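Local coordinates for dopamine N-acetyltransferase-like Protein (PDB 6V3T) that probably transfers acyl groups from acyl-CoA thioesters to the amine of arylalkylamines such as serotonin, and binds acetyl-CoA, at residues M1-I6 with I57-S62; I138-F143 with Q168-C173; S164-R169 with K199-Y204. One frame throughout, in Å; residues are numbered along the deposited sequence.

Overall arrangement
The three contacts follow one another across a GNAT-type acetyltransferase fold. Interaction 1 closes one margin of the sheet, where backbone hydrogen bonds do most of the work and side chains range from buried to exposed. Interaction 2 is the most buried and has no hydrogen bond between its helices; small and aromatic side chains meet there, beside a backbone bond to the cofactor. Interaction 3 is partly buried and joins a helix to a loop through rings and one weak hydrogen bond from a side-chain amide. Interactions 2 and 3 share helix 165-174 and both touch acetyl-CoA. The centres of interactions 1 and 2 lie about 16 Å apart, yet they touch where Tyr-3 packs on Ile-138 and Glu-141.

Interaction 1: residues M1-I6 with I57-S62; sequences MEYGPI and IMAVES
Glu-2 and Gly-4 pair with Val-60 and Met-58 as the antiparallel edge ladder of the GNAT sheet: strand 2-5 is outermost and strand 57-60 lies next in. Each hydrogen-bonded pair carries reciprocal backbone bonds. Glu-2 N reaches Val-60 O at 3.2 Å and Val-60 N returns to Glu-2 O at 3.0 Å, while Gly-4 N and Met-58 N make the corresponding bonds to Met-58 O and Gly-4 O. Between them Tyr-3 faces Ala-59 in a non-hydrogen-bonded pair, where CA-H...O contacts run from Ala-59 CA to Glu-2 O and from Tyr-3 CA to Met-58 O.

Side-chain contacts divide between the two faces of the ladder. On the face of Tyr-3, the methyl of Ala-59 lies obliquely by the phenol ring, Ala-59 CB 3.5 Å from Tyr-3 CE1; so small a residue lets the ring lie close to the strand and continue onto Ile-138, Glu-141 and Arg-145 of helix 138-152. On the other face the aliphatic part of Glu-2 runs beside Val-60. Met-58 has CG between its backbone N and carbonyl carbon (chi1 69°) and is extended beyond, which carries CB and CG past Ile-6 CG1 and CE to Pro-5 O. Val-70 and Pro-7 also touch the Met-58 side chain. At the terminus, Met-1 CE packs against CA and CG of Glu-61.

Polar contacts finish the chain terminus. Ser-62 OG donates to Glu-61 OE2, while Glu-61 OE1 is hydrogen-bonded to Thr-63 OG1, and the amino-terminal nitrogen Met-1 N donates to Ser-62 OG at 2.8 Å.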
loop_
_atom_site.group_PDB
_atom_site.type_symbol
_atom_site.label_atom_id
_atom_site.label_comp_id
_atom_site.label_asym_id
_atom_site.label_seq_id
_atom_site.Cartn_x
_atom_site.Cartn_y
_atom_site.Cartn_z
ATOM N N MET A 1 3.807 -23.029 2.025
ATOM C CA MET A 1 3.343 -21.601 2.138
ATOM C C MET A 1 1.987 -21.531 2.851
ATOM O O MET A 1 0.998 -21.985 2.252
ATOM C CB MET A 1 3.208 -20.970 0.750
ATOM C CG MET A 1 4.500 -20.397 0.232
ATOM S SD MET A 1 5.016 -18.953 1.189
ATOM C CE MET A 1 6.307 -19.653 2.201
ATOM N N GLU A 2 1.938 -20.949 4.055
ATOM C CA GLU A 2 0.711 -20.918 4.904
ATOM C C GLU A 2 0.229 -19.468 5.086
ATOM O O GLU A 2 1.034 -18.606 5.510
ATOM C CB GLU A 2 0.949 -21.639 6.238
ATOM C CG GLU A 2 1.918 -20.938 7.182
ATOM C CD GLU A 2 2.209 -21.706 8.462
ATOM O OE1 GLU A 2 2.709 -22.850 8.370
ATOM O OE2 GLU A 2 1.920 -21.165 9.549
ATOM N N TYR A 3 -1.057 -19.236 4.796
ATOM C CA TYR A 3 -1.725 -17.908 4.750
ATOM C C TYR A 3 -2.733 -17.795 5.894
ATOM O O TYR A 3 -3.776 -18.465 5.825
ATOM C CB TYR A 3 -2.433 -17.727 3.402
ATOM C CG TYR A 3 -1.486 -17.646 2.233
ATOM C CD1 TYR A 3 -0.704 -16.525 2.019
ATOM C CD2 TYR A 3 -1.338 -18.699 1.355
ATOM C CE1 TYR A 3 0.179 -16.444 0.957
ATOM C CE2 TYR A 3 -0.464 -18.632 0.282
ATOM C CZ TYR A 3 0.304 -17.502 0.083
ATOM O OH TYR A 3 1.181 -17.426 -0.959
ATOM N N GLY A 4 -2.449 -16.953 6.890
ATOM C CA GLY A 4 -3.312 -16.780 8.077
ATOM C C GLY A 4 -3.259 -15.363 8.646
ATOM O O GLY A 4 -2.444 -14.542 8.211
ATOM N N PRO A 5 -4.135 -15.048 9.635
ATOM C CA PRO A 5 -4.115 -13.760 10.334
ATOM C C PRO A 5 -2.767 -13.426 10.983
ATOM O O PRO A 5 -1.916 -14.289 11.032
ATOM C CB PRO A 5 -5.162 -13.923 11.446
ATOM C CG PRO A 5 -6.094 -15.007 10.938
ATOM C CD PRO A 5 -5.213 -15.924 10.120
ATOM N N ILE A 6 -2.627 -12.198 11.490
ATOM C CA ILE A 6 -1.400 -11.705 12.187
ATOM C C ILE A 6 -1.725 -11.429 13.653
ATOM O O ILE A 6 -2.352 -10.417 13.962
ATOM C CB ILE A 6 -0.845 -10.444 11.500
ATOM C CG1 ILE A 6 -0.581 -10.681 10.012
ATOM C CG2 ILE A 6 0.397 -9.941 12.229
ATOM C CD1 ILE A 6 -0.028 -9.472 9.290
ATOM N N ILE A 57 -3.250 -9.811 6.404
ATOM C CA ILE A 57 -2.861 -11.236 6.173
ATOM C C ILE A 57 -1.334 -11.342 6.140
ATOM O O ILE A 57 -0.693 -10.364 5.706
ATOM C CB ILE A 57 -3.493 -11.761 4.868
ATOM C CG1 ILE A 57 -4.996 -11.986 5.031
ATOM C CG2 ILE A 57 -2.794 -13.020 4.382
ATOM C CD1 ILE A 57 -5.352 -13.094 6.007
ATOM N N MET A 58 -0.782 -12.487 6.573
ATOM C CA MET A 58 0.662 -12.818 6.413
ATOM C C MET A 58 0.827 -14.217 5.809
ATOM O O MET A 58 -0.056 -15.084 6.029
ATOM C CB MET A 58 1.435 -12.730 7.735
ATOM C CG MET A 58 1.087 -13.799 8.742
ATOM S SD MET A 58 2.215 -13.750 10.157
ATOM C CE MET A 58 1.459 -15.007 11.189
ATOM N N ALA A 59 1.922 -14.388 5.058
ATOM C CA ALA A 59 2.458 -15.669 4.546
ATOM C C ALA A 59 3.697 -16.053 5.362
ATOM O O ALA A 59 4.667 -15.266 5.367
ATOM C CB ALA A 59 2.807 -15.522 3.090
ATOM N N VAL A 60 3.662 -17.206 6.034
ATOM C CA VAL A 60 4.831 -17.758 6.776
ATOM C C VAL A 60 5.369 -18.939 5.972
ATOM O O VAL A 60 4.548 -19.644 5.334
ATOM C CB VAL A 60 4.466 -18.164 8.216
ATOM C CG1 VAL A 60 5.692 -18.591 9.009
ATOM C CG2 VAL A 60 3.731 -17.053 8.946
ATOM N N GLU A 61 6.696 -19.117 5.975
ATOM C CA GLU A 61 7.374 -20.261 5.315
ATOM C C GLU A 61 7.034 -21.526 6.097
ATOM O O GLU A 61 7.445 -21.614 7.271
ATOM C CB GLU A 61 8.884 -20.060 5.229
ATOM C CG GLU A 61 9.486 -20.706 3.996
ATOM C CD GLU A 61 9.616 -22.219 4.041
ATOM O OE1 GLU A 61 10.717 -22.678 4.284
ATOM O OE2 GLU A 61 8.617 -22.936 3.831
ATOM N N SER A 62 6.278 -22.436 5.478
ATOM C CA SER A 62 5.833 -23.708 6.099
ATOM C C SER A 62 6.932 -24.177 7.056
ATOM O O SER A 62 6.688 -24.161 8.288
ATOM C CB SER A 62 5.501 -24.767 5.070
ATOM O OG SER A 62 5.622 -24.254 3.755
#

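Interaction 2: residues I138-F143 with Q168-C173; sequences IAKELF and QRAAEC. With ACO (acetyl coenzyme *a), chain G.
Phe-143 and Lys-140 of helix 138-152 close on Ala-170, whose methyl fits between them: CB lies 3.8 Å from Phe-143 CD2 and 4.1 Å from Lys-140 CG. Ala-171 extends the patch, its CB 4.0 Å from Phe-143 CE2. Alanines suit this meeting because their short side chains admit the broad ring, which sits obliquely to both. Further along, Lys-140 CE comes near Cys-173 SG.

The Lys-140 chain turns about its CG-CD bond (chi3 98°), so that CE passes the 3'-phosphate oxygen O9A of acetyl-CoA with Lys-140 NZ 3.6 Å from it, where the positive charge would be favourable. Its backbone N donates to pyrophosphate oxygen O1A of acetyl-CoA in a nearly straight bond, 3.3 Å and 175°. From the other helix, Arg-169 lays CB 3.4 Å from O3B of acetyl-CoA.

One layer out, Leu-124 and Leu-127 of strand 120-129 support Phe-143, Phe-176 meets its ring edge-to-face, and Met-208 of strand 204-211 backs Ala-171. Segments 138-143 and 168-173 cross at -52°. With Gly-137 N also bonded to the cofactor, this is the pyrophosphate-binding loop and helix start characteristic of the GNAT acetyl-CoA site.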
loop_
_atom_site.group_PDB
_atom_site.type_symbol
_atom_site.label_atom_id
_atom_site.label_comp_id
_atom_site.label_asym_id
_atom_site.label_seq_id
_atom_site.Cartn_x
_atom_site.Cartn_y
_atom_site.Cartn_z
ATOM N N ILE A 138 3.335 -15.113 -4.689
ATOM C CA ILE A 138 2.902 -14.978 -3.268
ATOM C C ILE A 138 1.998 -13.751 -3.134
ATOM O O ILE A 138 0.945 -13.860 -2.507
ATOM C CB ILE A 138 4.121 -14.907 -2.336
ATOM C CG1 ILE A 138 5.028 -16.122 -2.562
ATOM C CG2 ILE A 138 3.677 -14.746 -0.889
ATOM C CD1 ILE A 138 5.897 -16.494 -1.403
ATOM N N ALA A 139 2.409 -12.620 -3.696
ATOM C CA ALA A 139 1.622 -11.369 -3.697
ATOM C C ALA A 139 0.224 -11.675 -4.216
ATOM O O ALA A 139 -0.753 -11.404 -3.504
ATOM C CB ALA A 139 2.298 -10.328 -4.544
ATOM N N LYS A 140 0.159 -12.246 -5.414
ATOM C CA LYS A 140 -1.114 -12.626 -6.070
ATOM C C LYS A 140 -2.005 -13.366 -5.066
ATOM O O LYS A 140 -3.229 -13.179 -5.134
ATOM C CB LYS A 140 -0.849 -13.484 -7.310
ATOM C CG LYS A 140 -0.651 -12.699 -8.596
ATOM C CD LYS A 140 -0.162 -13.524 -9.746
ATOM C CE LYS A 140 -1.273 -13.951 -10.670
ATOM N NZ LYS A 140 -0.861 -15.088 -11.519
ATOM N N GLU A 141 -1.424 -14.189 -4.192
ATOM C CA GLU A 141 -2.201 -14.989 -3.212
ATOM C C GLU A 141 -2.665 -14.073 -2.088
ATOM O O GLU A 141 -3.848 -14.143 -1.733
ATOM C CB GLU A 141 -1.400 -16.168 -2.658
ATOM C CG GLU A 141 -1.762 -17.468 -3.324
ATOM C CD GLU A 141 -3.249 -17.767 -3.273
ATOM O OE1 GLU A 141 -3.775 -17.884 -2.147
ATOM O OE2 GLU A 141 -3.884 -17.853 -4.367
ATOM N N LEU A 142 -1.753 -13.261 -1.553
ATOM C CA LEU A 142 -2.039 -12.283 -0.473
ATOM C C LEU A 142 -3.202 -11.395 -0.905
ATOM O O LEU A 142 -4.143 -11.237 -0.115
ATOM C CB LEU A 142 -0.788 -11.443 -0.221
ATOM C CG LEU A 142 0.336 -12.171 0.501
ATOM C CD1 LEU A 142 1.646 -11.415 0.366
ATOM C CD2 LEU A 142 -0.028 -12.379 1.963
ATOM N N PHE A 143 -3.123 -10.868 -2.128
ATOM C CA PHE A 143 -4.158 -10.017 -2.766
ATOM C C PHE A 143 -5.509 -10.745 -2.774
ATOM O O PHE A 143 -6.456 -10.218 -2.175
ATOM C CB PHE A 143 -3.732 -9.615 -4.179
ATOM C CG PHE A 143 -4.159 -8.230 -4.587
ATOM C CD1 PHE A 143 -5.436 -7.768 -4.310
ATOM C CD2 PHE A 143 -3.281 -7.391 -5.250
ATOM C CE1 PHE A 143 -5.820 -6.492 -4.683
ATOM C CE2 PHE A 143 -3.674 -6.122 -5.634
ATOM C CZ PHE A 143 -4.939 -5.675 -5.342
ATOM N N GLN A 168 -0.011 -3.787 -10.026
ATOM C CA GLN A 168 -1.057 -3.482 -11.027
ATOM C C GLN A 168 -1.470 -4.802 -11.678
ATOM O O GLN A 168 -2.685 -5.035 -11.842
ATOM C CB GLN A 168 -0.567 -2.469 -12.063
ATOM C CG GLN A 168 -0.336 -1.078 -11.496
ATOM C CD GLN A 168 0.474 -0.200 -12.421
ATOM O OE1 GLN A 168 0.209 -0.108 -13.622
ATOM N NE2 GLN A 168 1.466 0.472 -11.858
ATOM N N ARG A 169 -0.488 -5.624 -12.038
ATOM C CA ARG A 169 -0.721 -6.923 -12.705
ATOM C C ARG A 169 -1.592 -7.801 -11.826
ATOM O O ARG A 169 -2.542 -8.344 -12.330
ATOM C CB ARG A 169 0.593 -7.644 -12.971
ATOM C CG ARG A 169 1.130 -7.399 -14.369
ATOM C CD ARG A 169 2.631 -7.544 -14.332
ATOM N NE ARG A 169 3.393 -7.378 -15.560
ATOM C CZ ARG A 169 3.094 -6.593 -16.594
ATOM N NH1 ARG A 169 1.996 -5.855 -16.631
ATOM N NH2 ARG A 169 3.924 -6.558 -17.616
ATOM N N ALA A 170 -1.223 -7.961 -10.570
ATOM C CA ALA A 170 -1.987 -8.778 -9.613
ATOM C C ALA A 170 -3.431 -8.284 -9.647
ATOM O O ALA A 170 -4.337 -9.075 -9.859
ATOM C CB ALA A 170 -1.375 -8.654 -8.245
ATOM N N ALA A 171 -3.614 -6.985 -9.471
ATOM C CA ALA A 171 -4.933 -6.330 -9.487
ATOM C C ALA A 171 -5.635 -6.656 -10.807
ATOM O O ALA A 171 -6.783 -7.084 -10.755
ATOM C CB ALA A 171 -4.765 -4.849 -9.279
ATOM N N GLU A 172 -4.958 -6.476 -11.939
ATOM C CA GLU A 172 -5.508 -6.819 -13.277
ATOM C C GLU A 172 -6.054 -8.245 -13.203
ATOM O O GLU A 172 -7.180 -8.472 -13.662
ATOM C CB GLU A 172 -4.443 -6.736 -14.377
ATOM C CG GLU A 172 -4.800 -5.797 -15.519
ATOM C CD GLU A 172 -4.107 -4.440 -15.477
ATOM O OE1 GLU A 172 -3.134 -4.289 -14.721
ATOM O OE2 GLU A 172 -4.546 -3.534 -16.198
ATOM N N CYS A 173 -5.283 -9.162 -12.621
ATOM C CA CYS A 173 -5.572 -10.618 -12.670
ATOM C C CYS A 173 -6.810 -10.952 -11.841
ATOM O O CYS A 173 -7.479 -11.912 -12.219
ATOM C CB CYS A 173 -4.396 -11.483 -12.226
ATOM S SG CYS A 173 -3.488 -12.186 -13.628
HETATM N N1A ACO G . 9.238 -8.535 -13.540
HETATM C C2A ACO G . 8.100 -8.573 -14.246
HETATM N N3A ACO G . 6.930 -8.977 -13.724
HETATM C C4A ACO G . 6.845 -9.371 -12.444
HETATM C C5A ACO G . 8.043 -9.359 -11.629
HETATM C C6A ACO G . 9.277 -8.911 -12.261
HETATM N N6A ACO G . 10.412 -8.880 -11.557
HETATM N N7A ACO G . 7.697 -9.789 -10.419
HETATM C C8A ACO G . 6.377 -10.066 -10.453
HETATM N N9A ACO G . 5.888 -9.828 -11.668
HETATM C C1B ACO G . 4.486 -9.992 -12.025
HETATM C C2B ACO G . 4.105 -11.403 -12.371
HETATM O O2B ACO G . 4.204 -11.637 -13.760
HETATM C C3B ACO G . 2.674 -11.427 -11.898
HETATM O O3B ACO G . 1.854 -10.832 -12.875
HETATM P P3B ACO G . 0.973 -11.786 -13.801
HETATM O O7A ACO G . 0.853 -11.030 -15.108
HETATM O O8A ACO G . 1.886 -12.999 -13.869
HETATM O O9A ACO G . -0.309 -11.873 -12.976
HETATM C C4B ACO G . 2.625 -10.509 -10.711
HETATM O O4B ACO G . 3.756 -9.689 -10.841
HETATM C C5B ACO G . 2.683 -11.238 -9.408
HETATM O O5B ACO G . 4.004 -11.596 -9.063
HETATM P P1A ACO G . 4.187 -12.128 -7.580
HETATM O O1A ACO G . 2.892 -12.764 -7.140
HETATM O O2A ACO G . 5.462 -12.882 -7.388
HETATM O O3A ACO G . 4.433 -10.729 -6.844
HETATM P P2A ACO G . 5.700 -10.588 -5.873
HETATM O O4A ACO G . 5.646 -11.767 -4.916
HETATM O O5A ACO G . 6.939 -10.438 -6.718
HETATM O O6A ACO G . 5.352 -9.092 -5.271
HETATM C CBP ACO G . 6.276 -6.781 -4.799
HETATM C CCP ACO G . 6.284 -8.289 -4.503
HETATM C CDP ACO G . 4.885 -6.387 -5.268
HETATM C CEP ACO G . 7.320 -6.568 -5.877
HETATM C CAP ACO G . 6.698 -5.898 -3.568
HETATM O OAP ACO G . 8.109 -6.038 -3.360
HETATM C C9P ACO G . 6.402 -4.353 -3.604
HETATM O O9P ACO G . 7.264 -3.552 -3.969
HETATM N N8P ACO G . 5.170 -3.906 -3.201
HETATM C C7P ACO G . 4.723 -2.510 -3.242
HETATM C C6P ACO G . 3.352 -2.276 -3.912
HETATM C C5P ACO G . 2.413 -1.350 -3.159
HETATM O O5P ACO G . 1.345 -1.739 -2.742
HETATM N N4P ACO G . 2.795 -0.082 -3.014
HETATM C C3P ACO G . 1.930 0.985 -2.466
HETATM C C2P ACO G . 2.421 1.727 -1.205
HETATM S S1P ACO G . 3.014 3.376 -1.520
HETATM C C ACO G . 4.128 3.668 -0.276
HETATM O O ACO G . 3.935 3.236 0.852
HETATM C CH3 ACO G . 5.370 4.474 -0.518
#

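Interaction 3: residues S164-R169 with K199-Y204. With ACO (acetyl coenzyme *a), chain G.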
loop_
_atom_site.group_PDB
_atom_site.type_symbol
_atom_site.label_atom_id
_atom_site.label_comp_id
_atom_site.label_asym_id
_atom_site.label_seq_id
_atom_site.Cartn_x
_atom_site.Cartn_y
_atom_site.Cartn_z
ATOM N N SER A 164 3.544 -0.017 -7.675
ATOM C CA SER A 164 4.305 -1.070 -8.390
ATOM C C SER A 164 3.428 -1.605 -9.518
ATOM O O SER A 164 2.242 -1.825 -9.272
ATOM C CB SER A 164 4.719 -2.168 -7.456
ATOM O OG SER A 164 5.555 -3.107 -8.110
ATOM N N LEU A 165 3.986 -1.789 -10.704
ATOM C CA LEU A 165 3.232 -2.332 -11.863
ATOM C C LEU A 165 3.037 -3.850 -11.684
ATOM O O LEU A 165 2.035 -4.398 -12.203
ATOM C CB LEU A 165 3.988 -1.958 -13.139
ATOM C CG LEU A 165 4.137 -3.056 -14.182
ATOM C CD1 LEU A 165 2.899 -3.128 -15.050
ATOM C CD2 LEU A 165 5.366 -2.805 -15.037
ATOM N N PHE A 166 3.890 -4.505 -10.910
ATOM C CA PHE A 166 3.647 -5.908 -10.489
ATOM C C PHE A 166 2.339 -5.950 -9.713
ATOM O O PHE A 166 1.533 -6.837 -9.950
ATOM C CB PHE A 166 4.793 -6.442 -9.638
ATOM C CG PHE A 166 6.150 -6.201 -10.243
ATOM C CD1 PHE A 166 6.293 -5.982 -11.603
ATOM C CD2 PHE A 166 7.288 -6.202 -9.454
ATOM C CE1 PHE A 166 7.541 -5.737 -12.146
ATOM C CE2 PHE A 166 8.539 -5.972 -10.004
ATOM C CZ PHE A 166 8.660 -5.743 -11.350
ATOM N N THR A 167 2.144 -4.974 -8.833
ATOM C CA THR A 167 0.911 -4.832 -8.026
ATOM C C THR A 167 -0.263 -4.514 -8.944
ATOM O O THR A 167 -1.391 -4.884 -8.592
ATOM C CB THR A 167 1.033 -3.728 -6.976
ATOM O OG1 THR A 167 1.937 -4.205 -5.983
ATOM C CG2 THR A 167 -0.290 -3.369 -6.336
ATOM N N GLN A 168 -0.011 -3.787 -10.026
ATOM C CA GLN A 168 -1.057 -3.482 -11.027
ATOM C C GLN A 168 -1.470 -4.802 -11.678
ATOM O O GLN A 168 -2.685 -5.035 -11.842
ATOM C CB GLN A 168 -0.567 -2.469 -12.063
ATOM C CG GLN A 168 -0.336 -1.078 -11.496
ATOM C CD GLN A 168 0.474 -0.200 -12.421
ATOM O OE1 GLN A 168 0.209 -0.108 -13.622
ATOM N NE2 GLN A 168 1.466 0.472 -11.858
ATOM N N ARG A 169 -0.488 -5.624 -12.038
ATOM C CA ARG A 169 -0.721 -6.923 -12.705
ATOM C C ARG A 169 -1.592 -7.801 -11.826
ATOM O O ARG A 169 -2.542 -8.344 -12.330
ATOM C CB ARG A 169 0.593 -7.644 -12.971
ATOM C CG ARG A 169 1.130 -7.399 -14.369
ATOM C CD ARG A 169 2.631 -7.544 -14.332
ATOM N NE ARG A 169 3.393 -7.378 -15.560
ATOM C CZ ARG A 169 3.094 -6.593 -16.594
ATOM N NH1 ARG A 169 1.996 -5.855 -16.631
ATOM N NH2 ARG A 169 3.924 -6.558 -17.616
ATOM N N LYS A 199 12.541 4.545 -11.731
ATOM C CA LYS A 199 13.229 3.639 -12.687
ATOM C C LYS A 199 12.179 2.701 -13.285
ATOM O O LYS A 199 11.336 2.192 -12.522
ATOM C CB LYS A 199 14.391 2.902 -12.010
ATOM C CG LYS A 199 15.683 3.710 -11.917
ATOM C CD LYS A 199 16.712 3.123 -10.970
ATOM C CE LYS A 199 17.625 4.165 -10.357
ATOM N NZ LYS A 199 18.382 3.609 -9.211
ATOM N N SER A 200 12.199 2.535 -14.610
ATOM C CA SER A 200 11.292 1.630 -15.362
ATOM C C SER A 200 11.366 0.240 -14.740
ATOM O O SER A 200 12.401 -0.128 -14.182
ATOM C CB SER A 200 11.619 1.607 -16.840
ATOM O OG SER A 200 10.626 2.296 -17.597
ATOM N N PRO A 201 10.289 -0.583 -14.813
ATOM C CA PRO A 201 9.120 -0.319 -15.659
ATOM C C PRO A 201 7.941 0.410 -14.994
ATOM O O PRO A 201 6.856 0.380 -15.553
ATOM C CB PRO A 201 8.682 -1.746 -16.037
ATOM C CG PRO A 201 9.076 -2.607 -14.848
ATOM C CD PRO A 201 10.160 -1.857 -14.097
ATOM N N HIS A 202 8.177 1.057 -13.847
ATOM C CA HIS A 202 7.135 1.710 -13.010
ATOM C C HIS A 202 6.957 3.167 -13.437
ATOM O O HIS A 202 7.370 4.060 -12.678
ATOM C CB HIS A 202 7.515 1.555 -11.546
ATOM C CG HIS A 202 7.738 0.131 -11.177
ATOM N ND1 HIS A 202 8.350 -0.243 -10.030
ATOM C CD2 HIS A 202 7.446 -1.016 -11.815
ATOM C CE1 HIS A 202 8.412 -1.562 -9.954
ATOM N NE2 HIS A 202 7.874 -2.064 -11.038
ATOM N N ASP A 203 6.365 3.383 -14.612
ATOM C CA ASP A 203 6.289 4.711 -15.280
ATOM C C ASP A 203 5.032 5.459 -14.824
ATOM O O ASP A 203 4.888 6.637 -15.227
ATOM C CB ASP A 203 6.274 4.588 -16.810
ATOM C CG ASP A 203 7.440 3.826 -17.419
ATOM O OD1 ASP A 203 8.519 3.786 -16.780
ATOM O OD2 ASP A 203 7.258 3.272 -18.535
ATOM N N TYR A 204 4.140 4.813 -14.055
ATOM C CA TYR A 204 2.858 5.422 -13.606
ATOM C C TYR A 204 2.249 4.673 -12.415
ATOM O O TYR A 204 2.536 3.479 -12.203
ATOM C CB TYR A 204 1.881 5.497 -14.777
ATOM C CG TYR A 204 1.722 4.212 -15.545
ATOM C CD1 TYR A 204 2.687 3.744 -16.403
ATOM C CD2 TYR A 204 0.592 3.451 -15.423
ATOM C CE1 TYR A 204 2.545 2.557 -17.099
ATOM C CE2 TYR A 204 0.418 2.273 -16.131
ATOM C CZ TYR A 204 1.399 1.815 -16.971
ATOM O OH TYR A 204 1.228 0.648 -17.651
HETATM N N1A ACO G . 9.238 -8.535 -13.540
HETATM C C2A ACO G . 8.100 -8.573 -14.246
HETATM N N3A ACO G . 6.930 -8.977 -13.724
HETATM C C4A ACO G . 6.845 -9.371 -12.444
HETATM C C5A ACO G . 8.043 -9.359 -11.629
HETATM C C6A ACO G . 9.277 -8.911 -12.261
HETATM N N6A ACO G . 10.412 -8.880 -11.557
HETATM N N7A ACO G . 7.697 -9.789 -10.419
HETATM C C8A ACO G . 6.377 -10.066 -10.453
HETATM N N9A ACO G . 5.888 -9.828 -11.668
HETATM C C1B ACO G . 4.486 -9.992 -12.025
HETATM C C2B ACO G . 4.105 -11.403 -12.371
HETATM O O2B ACO G . 4.204 -11.637 -13.760
HETATM C C3B ACO G . 2.674 -11.427 -11.898
HETATM O O3B ACO G . 1.854 -10.832 -12.875
HETATM P P3B ACO G . 0.973 -11.786 -13.801
HETATM O O7A ACO G . 0.853 -11.030 -15.108
HETATM O O8A ACO G . 1.886 -12.999 -13.869
HETATM O O9A ACO G . -0.309 -11.873 -12.976
HETATM C C4B ACO G . 2.625 -10.509 -10.711
HETATM O O4B ACO G . 3.756 -9.689 -10.841
HETATM C C5B ACO G . 2.683 -11.238 -9.408
HETATM O O5B ACO G . 4.004 -11.596 -9.063
HETATM P P1A ACO G . 4.187 -12.128 -7.580
HETATM O O1A ACO G . 2.892 -12.764 -7.140
HETATM O O2A ACO G . 5.462 -12.882 -7.388
HETATM O O3A ACO G . 4.433 -10.729 -6.844
HETATM P P2A ACO G . 5.700 -10.588 -5.873
HETATM O O4A ACO G . 5.646 -11.767 -4.916
HETATM O O5A ACO G . 6.939 -10.438 -6.718
HETATM O O6A ACO G . 5.352 -9.092 -5.271
HETATM C CBP ACO G . 6.276 -6.781 -4.799
HETATM C CCP ACO G . 6.284 -8.289 -4.503
HETATM C CDP ACO G . 4.885 -6.387 -5.268
HETATM C CEP ACO G . 7.320 -6.568 -5.877
HETATM C CAP ACO G . 6.698 -5.898 -3.568
HETATM O OAP ACO G . 8.109 -6.038 -3.360
HETATM C C9P ACO G . 6.402 -4.353 -3.604
HETATM O O9P ACO G . 7.264 -3.552 -3.969
HETATM N N8P ACO G . 5.170 -3.906 -3.201
HETATM C C7P ACO G . 4.723 -2.510 -3.242
HETATM C C6P ACO G . 3.352 -2.276 -3.912
HETATM C C5P ACO G . 2.413 -1.350 -3.159
HETATM O O5P ACO G . 1.345 -1.739 -2.742
HETATM N N4P ACO G . 2.795 -0.082 -3.014
HETATM C C3P ACO G . 1.930 0.985 -2.466
HETATM C C2P ACO G . 2.421 1.727 -1.205
HETATM S S1P ACO G . 3.014 3.376 -1.520
HETATM C C ACO G . 4.128 3.668 -0.276
HETATM O O ACO G . 3.935 3.236 0.852
HETATM C CH3 ACO G . 5.370 4.474 -0.518
#
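His-202 turns the edge of its imidazole toward the face of Phe-166, a T-shaped (edge-to-face) pair at the adenine end of the acetyl-CoA site of this GNAT fold. The ring centroids are 5.0 Å apart and the planes stand at 81°, with NE2 above the Phe-166 ring but offset toward its rim. Phe-166 therefore has a partner on each face, since adenine atom C5A of the cofactor lies over the centre of the opposite one, 3.5 Å from the plane. A flat, apolar phenyl suits this double role. The histidine reaches it with CG anti to its own carbonyl carbon, and His-202 is the centre of an inverse gamma turn, which kinks the loop before strand 204-211. One imidazole face is covered by the start of the helix, Leu-165 N being 3.7 Å from His-202 CD2, and Pro-26 touches the side chain too.

Leu-165 points its side chain at the loop. Its CD2 methyl meets the ring of Pro-201 at CB, 3.6 Å away, the two side chains crossing at about a right angle, and the same methyl lies by Pro-201 O. The peptide bond before this proline is cis, which folds the loop back, and Ser-200 OG binds Asp-203 OD1 across the bend at its syn lone pair.

Tyr-204, where the loop runs into the strand, receives Gln-168 from the helix. The extended Gln-168 chain spans from helix to loop and delivers its amide. The amide plane is 60° from that of the phenol ring, and OE1 approaches Tyr-204 CE2 obliquely at 3.5 Å. At the other branch, Gln-168 NE2 gives a weak hydrogen bond to Tyr-204 O, 3.2 Å long and bent to 131° at the hydrogen.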